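Local coordinates for NIF3-related protein (Bacillus cereus, PDB 2GX8) that is of uncertain function but belongs to the NIF3 family and binds a pair of zinc ions in a conserved dimetal motif, at residues C[36-41]-C[365-370]. Numbering follows the deposited sequence.
Sequences SLFESM and QGVQKQ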
loop_
_atom_site.group_PDB
_atom_site.type_symbol
_atom_site.label_atom_id
_atom_site.label_comp_id
_atom_site.label_asym_id
_atom_site.label_seq_id
_atom_site.Cartn_x
_atom_site.Cartn_y
_atom_site.Cartn_z
ATOM N N SER C 36 10.095 -31.724 -18.370
ATOM C CA SER C 36 10.026 -32.472 -17.127
ATOM C C SER C 36 11.410 -32.993 -16.715
ATOM O O SER C 36 11.693 -33.118 -15.532
ATOM C CB SER C 36 9.030 -33.618 -17.236
ATOM O OG SER C 36 8.705 -34.090 -15.957
ATOM N N LEU C 37 12.266 -33.275 -17.695
ATOM C CA LEU C 37 13.637 -33.719 -17.424
ATOM C C LEU C 37 14.571 -32.557 -17.121
ATOM O O LEU C 37 15.615 -32.747 -16.498
ATOM C CB LEU C 37 14.204 -34.530 -18.590
ATOM C CG LEU C 37 13.670 -35.959 -18.765
ATOM C CD1 LEU C 37 14.278 -36.612 -19.997
ATOM C CD2 LEU C 37 13.971 -36.806 -17.527
ATOM N N PHE C 38 14.217 -31.359 -17.586
ATOM C CA PHE C 38 15.012 -30.164 -17.322
ATOM C C PHE C 38 14.775 -29.738 -15.893
ATOM O O PHE C 38 15.707 -29.341 -15.183
ATOM C CB PHE C 38 14.618 -29.003 -18.259
ATOM C CG PHE C 38 15.254 -27.682 -17.888
ATOM C CD1 PHE C 38 14.522 -26.698 -17.217
ATOM C CD2 PHE C 38 16.594 -27.433 -18.169
ATOM C CE1 PHE C 38 15.111 -25.478 -16.846
ATOM C CE2 PHE C 38 17.191 -26.223 -17.812
ATOM C CZ PHE C 38 16.453 -25.243 -17.142
ATOM N N GLU C 39 13.515 -29.812 -15.484
ATOM C CA GLU C 39 13.107 -29.405 -14.150
ATOM C C GLU C 39 13.596 -30.342 -13.051
ATOM O O GLU C 39 13.554 -29.982 -11.880
ATOM C CB GLU C 39 11.592 -29.187 -14.092
ATOM C CG GLU C 39 11.173 -27.951 -14.876
ATOM C CD GLU C 39 9.675 -27.754 -15.017
ATOM O OE1 GLU C 39 9.291 -26.845 -15.791
ATOM O OE2 GLU C 39 8.873 -28.501 -14.398
ATOM N N SER C 40 14.073 -31.525 -13.426
ATOM C CA SER C 40 14.641 -32.439 -12.445
ATOM C C SER C 40 15.964 -31.838 -11.948
ATOM O O SER C 40 16.358 -32.019 -10.789
ATOM C CB SER C 40 14.875 -33.824 -13.056
ATOM O OG SER C 40 15.879 -33.794 -14.064
ATOM N N MET C 41 16.636 -31.106 -12.833
ATOM C CA MET C 41 17.904 -30.471 -12.511
ATOM C C MET C 41 17.690 -29.039 -12.008
ATOM O O MET C 41 18.463 -28.529 -11.205
ATOM C CB MET C 41 18.798 -30.436 -13.753
ATOM C CG MET C 41 18.994 -31.778 -14.452
ATOM S SD MET C 41 20.122 -31.681 -15.868
ATOM C CE MET C 41 19.247 -30.629 -17.022
ATOM N N GLN C 365 26.157 -23.666 -22.929
ATOM C CA GLN C 365 26.917 -24.895 -23.170
ATOM C C GLN C 365 26.776 -25.814 -21.965
ATOM O O GLN C 365 26.793 -27.032 -22.112
ATOM C CB GLN C 365 28.403 -24.592 -23.385
ATOM C CG GLN C 365 28.765 -23.718 -24.600
ATOM C CD GLN C 365 29.195 -24.507 -25.820
ATOM O OE1 GLN C 365 28.961 -24.085 -26.960
ATOM N NE2 GLN C 365 29.850 -25.643 -25.590
ATOM N N GLY C 366 26.634 -25.215 -20.780
ATOM C CA GLY C 366 26.476 -25.964 -19.531
ATOM C C GLY C 366 25.177 -26.738 -19.451
ATOM O O GLY C 366 25.176 -27.951 -19.188
ATOM N N VAL C 367 24.070 -26.032 -19.679
ATOM C CA VAL C 367 22.741 -26.642 -19.701
ATOM C C VAL C 367 22.615 -27.602 -20.877
ATOM O O VAL C 367 21.961 -28.627 -20.753
ATOM C CB VAL C 367 21.622 -25.581 -19.730
ATOM C CG1 VAL C 367 20.264 -26.203 -20.067
ATOM C CG2 VAL C 367 21.560 -24.856 -18.393
ATOM N N GLN C 368 23.249 -27.270 -22.004
ATOM C CA GLN C 368 23.261 -28.155 -23.181
ATOM C C GLN C 368 23.865 -29.515 -22.844
ATOM O O GLN C 368 23.321 -30.538 -23.263
ATOM C CB GLN C 368 24.030 -27.539 -24.350
ATOM C CG GLN C 368 24.184 -28.459 -25.564
ATOM C CD GLN C 368 25.307 -28.023 -26.524
ATOM O OE1 GLN C 368 25.111 -27.983 -27.747
ATOM N NE2 GLN C 368 26.489 -27.687 -25.969
ATOM N N LYS C 369 24.979 -29.533 -22.101
ATOM C CA LYS C 369 25.614 -30.808 -21.738
ATOM C C LYS C 369 24.681 -31.588 -20.812
ATOM O O LYS C 369 24.226 -32.687 -21.155
ATOM C CB LYS C 369 26.994 -30.638 -21.071
ATOM C CG LYS C 369 27.539 -32.009 -20.592
ATOM C CD LYS C 369 28.665 -32.028 -19.504
ATOM C CE LYS C 369 30.118 -32.043 -20.044
ATOM N NZ LYS C 369 30.585 -30.752 -20.662
ATOM N N GLN C 370 24.413 -31.004 -19.645
ATOM C CA GLN C 370 23.508 -31.563 -18.645
ATOM C C GLN C 370 22.248 -32.152 -19.280
ATOM O O GLN C 370 21.939 -33.313 -19.056
ATOM C CB GLN C 370 23.095 -30.486 -17.626
ATOM C CG GLN C 370 24.135 -30.136 -16.566
ATOM C CD GLN C 370 23.802 -28.850 -15.783
ATOM O OE1 GLN C 370 24.037 -28.755 -14.572
ATOM N NE2 GLN C 370 23.249 -27.866 -16.472
#
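Phe38 and Met41 of segment 36-41, which lies on helix 31-38, reach across to Val367 and Gln370 on helix 362-377, joining the two ends of the NIF3 (DUF34) chain through a sparse contact. It buries 162 Å² in all, and no hydrogen bond bridges the two segments. Met41 carries the larger share. Its CB points at the partner helix, and the chain, extended at chi2, brings SD to 3.7 Å from Gln370 CB. A bend at chi3 (-65°) then turns CE onto the same carbon. CE stands 3.9 Å from Gln370 CB. The thioether thus meets aliphatic carbon and helix backbone rather than the side-chain amide. Beyond CG the glutamine is extended, and its NE2 is hydrogen-bonded to the hydroxyl of Tyr42, the residue after Met41, so a polar tie runs beside the apolar one. Farther along the same helix, Leu371 and Lys374 also touch Met41. The Phe38 ring is swung out by a chi1 of 171°, with CG anti to the backbone N, and although its CB does not aim at the other helix, the ring edge does arrive there. The ring also meets that of Tyr42, their planes inclined by about 25°, and packs on Ala126. The Val367 side chain lies about 11 Å from a bound zinc ion, near the dimetal site but not part of it. Val367 CG1 touches Phe38 CE2 at 3.8 Å, lying at the ring edge near its plane rather than over a face.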